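Transposon Tn7 transposition protein TnsA (Escherichia coli, PDB 1T0F) cuts the 5' DNA strands at the ends of transposon Tn7, working as a metal-dependent endonuclease that forms the transposase together with TnsB. Local coordinates at residues Lys169-Pro173 with Val174-Asn178; Ala68-Leu71 with Ser72-Glu76. All coordinates share one frame; numbering follows the deposited sequence.

Coming from the N terminus, the chain reaches interaction 2 first, along helix 64-75, the helix that carries the active-site residue Glu66. It then runs through the mixed sheet that holds the metal site and, after strand 163-166, arrives at interaction 1, where the loop at 169-173 turns into helix 173-183. Each contact joins neighbouring pieces of one continuous stretch, so neither closes a long loop, and the two follow in series without nesting or crossing. In space they touch, with centres about 11 Å apart: Ile171 CD1 packs 3.5 Å from Ala68 CB, bringing the loop that leads into helix 173-183 against helix 64-75.

Interaction 1 of 2, residues Lys169-Pro173 with Val174-Asn178; sequences KEINP and VVKEN
Asn172 N-caps helix 173-183 by turning its side-chain oxygen forward onto the N-H groups of the first turn. OD1 accepts from Val174 N at 2.7 Å, the donor tilted 22° from the carbonyl plane, and takes a second, weak bond from Val175 N. With CG anti to the backbone N (chi1 177°), the amide runs beside the Val174 side chain in the same direction, which brings OD1 to these donors.

The backbone carries the turn onward. Lys176 N donates to Asn172 O at 2.9 Å, and Glu177 N to Pro173 O at 3.2 Å. Pro173, with no N-H to donate, fills the first position of the helix after the cap.

Apolar contacts lie beside these bonds. Ile171 runs roughly perpendicular to Val175, with Ile171 CG2 3.9 Å from Val175 CG1, while Val175 CG2 presses on Asn172 CB at 3.5 Å. Lys176 folds back at its third torsion (-62°) and lays CE 3.9 Å from Ile171 CB; its NZ then bonds to Asp168 O.

Chemically, the cap gives N-H groups of the first turn an acceptor that the helix itself cannot supply, while Ile171 and Lys176 fasten the preceding loop to the same turn.

Interaction 2 of 2, residues Ala68-Leu71 with Ser72-Glu76; sequences AVFL and SLEWE
Phe70 and Glu74 leave helix 64-75 of this PD-(D/E)XK-type endonuclease one turn apart and run out next to each other in the same direction. Glu74 CB sits over one face of the Phe70 ring, 4.2 Å above its plane and shifted toward the rim. The glutamate chain bends at chi2 (75°), which brings OE1 3.8 Å from Phe70 CZ; the carboxylate and ring planes are 25° apart. Its polar end is engaged elsewhere: OE2 forms a salt bridge with Lys245 and OE1 is hydrogen-bonded to Ser52 OG; the lysine partner would probably favour the ionised form.

Val69 and Leu73 form a second such pair, Val69 CG1 lying 4.0 Å from Leu73 CD1. Both side chains also rest on Phe118 of strand 115-122, so this side of the helix faces the sheet near the metal site. Leu71 packs on Ile179 and Tyr183 of helix 173-183.

Backbone bonds from Leu73 N to Val69 O and from Glu74 N to Phe70 O run through the turn; the one from Trp75 N to Leu71 O is weak. Ser72 turns its hydroxyl back along the helix, OG beside its own backbone N. Ala68 O takes two donors, from opposite faces of its carbonyl plane: Ser72 N at 3.1 Å and Ser72 OG at 2.8 Å.

Interaction 1 of 2, residues Lys169-Pro173 with Val174-Asn178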
loop_
_atom_site.group_PDB
_atom_site.type_symbol
_atom_site.label_atom_id
_atom_site.label_comp_id
_atom_site.label_asym_id
_atom_site.label_seq_id
_atom_site.Cartn_x
_atom_site.Cartn_y
_atom_site.Cartn_z
ATOM N N LYS A 169 7.989 10.567 -1.986
ATOM C CA LYS A 169 9.427 10.795 -1.855
ATOM C C LYS A 169 10.195 9.632 -1.223
ATOM O O LYS A 169 11.424 9.597 -1.277
ATOM C CB LYS A 169 9.682 12.075 -1.056
ATOM C CG LYS A 169 9.300 13.345 -1.813
ATOM C CD LYS A 169 9.508 14.589 -0.957
ATOM C CE LYS A 169 9.276 15.857 -1.767
ATOM N NZ LYS A 169 7.924 15.863 -2.392
ATOM N N GLU A 170 9.478 8.681 -0.631
ATOM C CA GLU A 170 10.135 7.535 -0.004
ATOM C C GLU A 170 10.193 6.340 -0.937
ATOM O O GLU A 170 10.715 5.285 -0.569
ATOM C CB GLU A 170 9.415 7.125 1.283
ATOM C CG GLU A 170 9.731 8.018 2.478
ATOM C CD GLU A 170 9.335 9.453 2.243
ATOM O OE1 GLU A 170 8.121 9.720 2.120
ATOM O OE2 GLU A 170 10.239 10.312 2.176
ATOM N N ILE A 171 9.654 6.492 -2.139
ATOM C CA ILE A 171 9.675 5.384 -3.081
ATOM C C ILE A 171 11.032 5.300 -3.741
ATOM O O ILE A 171 11.507 6.272 -4.320
ATOM C CB ILE A 171 8.596 5.531 -4.172
ATOM C CG1 ILE A 171 7.218 5.638 -3.512
ATOM C CG2 ILE A 171 8.615 4.314 -5.090
ATOM C CD1 ILE A 171 6.914 4.487 -2.577
ATOM N N ASN A 172 11.657 4.134 -3.629
ATOM C CA ASN A 172 12.960 3.908 -4.233
ATOM C C ASN A 172 12.847 4.262 -5.713
ATOM O O ASN A 172 11.861 3.923 -6.365
ATOM C CB ASN A 172 13.365 2.446 -4.049
ATOM C CG ASN A 172 14.677 2.118 -4.727
ATOM O OD1 ASN A 172 14.754 2.052 -5.952
ATOM N ND2 ASN A 172 15.717 1.922 -3.932
ATOM N N PRO A 173 13.854 4.965 -6.257
ATOM C CA PRO A 173 13.915 5.402 -7.657
ATOM C C PRO A 173 13.770 4.290 -8.701
ATOM O O PRO A 173 13.181 4.502 -9.758
ATOM C CB PRO A 173 15.275 6.093 -7.741
ATOM C CG PRO A 173 15.478 6.608 -6.356
ATOM C CD PRO A 173 15.036 5.438 -5.517
ATOM N N VAL A 174 14.318 3.116 -8.412
ATOM C CA VAL A 174 14.222 2.002 -9.347
ATOM C C VAL A 174 12.818 1.416 -9.264
ATOM O O VAL A 174 12.269 0.966 -10.264
ATOM C CB VAL A 174 15.257 0.899 -9.026
ATOM C CG1 VAL A 174 15.053 -0.286 -9.955
ATOM C CG2 VAL A 174 16.670 1.448 -9.184
ATOM N N VAL A 175 12.242 1.424 -8.063
ATOM C CA VAL A 175 10.891 0.906 -7.872
ATOM C C VAL A 175 9.946 1.787 -8.679
ATOM O O VAL A 175 9.043 1.299 -9.357
ATOM C CB VAL A 175 10.478 0.952 -6.382
ATOM C CG1 VAL A 175 8.992 0.610 -6.231
ATOM C CG2 VAL A 175 11.327 -0.021 -5.586
ATOM N N LYS A 176 10.183 3.091 -8.609
ATOM C CA LYS A 176 9.382 4.070 -9.319
ATOM C C LYS A 176 9.417 3.817 -10.829
ATOM O O LYS A 176 8.376 3.792 -11.483
ATOM C CB LYS A 176 9.899 5.475 -8.999
ATOM C CG LYS A 176 9.020 6.604 -9.506
ATOM C CD LYS A 176 9.321 7.913 -8.766
ATOM C CE LYS A 176 9.029 7.789 -7.267
ATOM N NZ LYS A 176 9.144 9.083 -6.517
ATOM N N GLU A 177 10.610 3.617 -11.386
ATOM C CA GLU A 177 10.704 3.374 -12.823
ATOM C C GLU A 177 10.047 2.056 -13.218
ATOM O O GLU A 177 9.470 1.946 -14.302
ATOM C CB GLU A 177 12.169 3.429 -13.295
ATOM C CG GLU A 177 13.166 2.615 -12.489
ATOM C CD GLU A 177 13.525 1.273 -13.131
ATOM O OE1 GLU A 177 13.864 1.247 -14.338
ATOM O OE2 GLU A 177 13.484 0.247 -12.423
ATOM N N ASN A 178 10.118 1.057 -12.346
ATOM C CA ASN A 178 9.484 -0.226 -12.655
ATOM C C ASN A 178 7.968 -0.088 -12.690
ATOM O O ASN A 178 7.309 -0.674 -13.540
ATOM C CB ASN A 178 9.865 -1.298 -11.629
ATOM C CG ASN A 178 11.194 -1.963 -11.944
ATOM O OD1 ASN A 178 11.521 -2.205 -13.108
ATOM N ND2 ASN A 178 11.957 -2.284 -10.905
#

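Interaction 2 of 2, residues Ala68-Leu71 with Ser72-Glu76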
loop_
_atom_site.group_PDB
_atom_site.type_symbol
_atom_site.label_atom_id
_atom_site.label_comp_id
_atom_site.label_asym_id
_atom_site.label_seq_id
_atom_site.Cartn_x
_atom_site.Cartn_y
_atom_site.Cartn_z
ATOM N N ALA A 68 2.715 1.395 -4.810
ATOM C CA ALA A 68 4.167 1.373 -4.608
ATOM C C ALA A 68 4.547 0.799 -3.236
ATOM O O ALA A 68 5.488 0.008 -3.117
ATOM C CB ALA A 68 4.739 2.776 -4.769
ATOM N N VAL A 69 3.815 1.193 -2.200
ATOM C CA VAL A 69 4.086 0.697 -0.857
ATOM C C VAL A 69 3.764 -0.795 -0.775
ATOM O O VAL A 69 4.518 -1.565 -0.180
ATOM C CB VAL A 69 3.265 1.472 0.212
ATOM C CG1 VAL A 69 3.504 0.873 1.588
ATOM C CG2 VAL A 69 3.670 2.947 0.210
ATOM N N PHE A 70 2.650 -1.204 -1.376
ATOM C CA PHE A 70 2.278 -2.613 -1.371
ATOM C C PHE A 70 3.356 -3.474 -2.043
ATOM O O PHE A 70 3.790 -4.480 -1.486
ATOM C CB PHE A 70 0.954 -2.836 -2.106
ATOM C CG PHE A 70 0.627 -4.287 -2.314
ATOM C CD1 PHE A 70 0.033 -5.030 -1.303
ATOM C CD2 PHE A 70 0.996 -4.934 -3.492
ATOM C CE1 PHE A 70 -0.186 -6.401 -1.460
ATOM C CE2 PHE A 70 0.786 -6.299 -3.660
ATOM C CZ PHE A 70 0.193 -7.033 -2.637
ATOM N N LEU A 71 3.779 -3.089 -3.242
ATOM C CA LEU A 71 4.800 -3.864 -3.950
ATOM C C LEU A 71 6.094 -3.946 -3.136
ATOM O O LEU A 71 6.767 -4.983 -3.119
ATOM C CB LEU A 71 5.071 -3.249 -5.325
ATOM C CG LEU A 71 3.909 -3.302 -6.325
ATOM C CD1 LEU A 71 4.241 -2.466 -7.559
ATOM C CD2 LEU A 71 3.634 -4.746 -6.715
ATOM N N SER A 72 6.442 -2.859 -2.459
ATOM C CA SER A 72 7.645 -2.835 -1.630
ATOM C C SER A 72 7.497 -3.784 -0.437
ATOM O O SER A 72 8.455 -4.466 -0.056
ATOM C CB SER A 72 7.927 -1.410 -1.131
ATOM O OG SER A 72 8.060 -0.502 -2.217
ATOM N N LEU A 73 6.305 -3.825 0.162
ATOM C CA LEU A 73 6.056 -4.709 1.304
ATOM C C LEU A 73 6.055 -6.180 0.897
ATOM O O LEU A 73 6.630 -7.024 1.587
ATOM C CB LEU A 73 4.708 -4.379 1.959
ATOM C CG LEU A 73 4.579 -3.034 2.680
ATOM C CD1 LEU A 73 3.113 -2.794 3.034
ATOM C CD2 LEU A 73 5.452 -3.031 3.936
ATOM N N GLU A 74 5.398 -6.477 -0.222
ATOM C CA GLU A 74 5.293 -7.843 -0.748
ATOM C C GLU A 74 6.665 -8.393 -1.144
ATOM O O GLU A 74 6.869 -9.603 -1.202
ATOM C CB GLU A 74 4.344 -7.843 -1.953
ATOM C CG GLU A 74 4.113 -9.186 -2.639
ATOM C CD GLU A 74 3.201 -10.136 -1.864
ATOM O OE1 GLU A 74 2.355 -9.671 -1.063
ATOM O OE2 GLU A 74 3.317 -11.358 -2.079
ATOM N N TRP A 75 7.607 -7.495 -1.409
ATOM C CA TRP A 75 8.964 -7.897 -1.777
ATOM C C TRP A 75 9.767 -8.389 -0.560
ATOM O O TRP A 75 10.611 -9.276 -0.689
ATOM C CB TRP A 75 9.696 -6.714 -2.411
ATOM C CG TRP A 75 11.139 -6.992 -2.731
ATOM C CD1 TRP A 75 11.630 -7.607 -3.848
ATOM C CD2 TRP A 75 12.270 -6.691 -1.907
ATOM N NE1 TRP A 75 13.001 -7.704 -3.772
ATOM C CE2 TRP A 75 13.419 -7.152 -2.589
ATOM C CE3 TRP A 75 12.424 -6.080 -0.656
ATOM C CZ2 TRP A 75 14.707 -7.019 -2.061
ATOM C CZ3 TRP A 75 13.707 -5.947 -0.130
ATOM C CH2 TRP A 75 14.832 -6.415 -0.834
ATOM N N GLU A 76 9.513 -7.805 0.611
ATOM C CA GLU A 76 10.230 -8.166 1.842
ATOM C C GLU A 76 9.970 -9.595 2.311
ATOM O O GLU A 76 8.829 -9.972 2.563
ATOM C CB GLU A 76 9.858 -7.200 2.970
ATOM C CG GLU A 76 10.283 -5.755 2.738
ATOM C CD GLU A 76 11.793 -5.562 2.792
ATOM O OE1 GLU A 76 12.494 -6.449 3.328
ATOM O OE2 GLU A 76 12.273 -4.511 2.316
#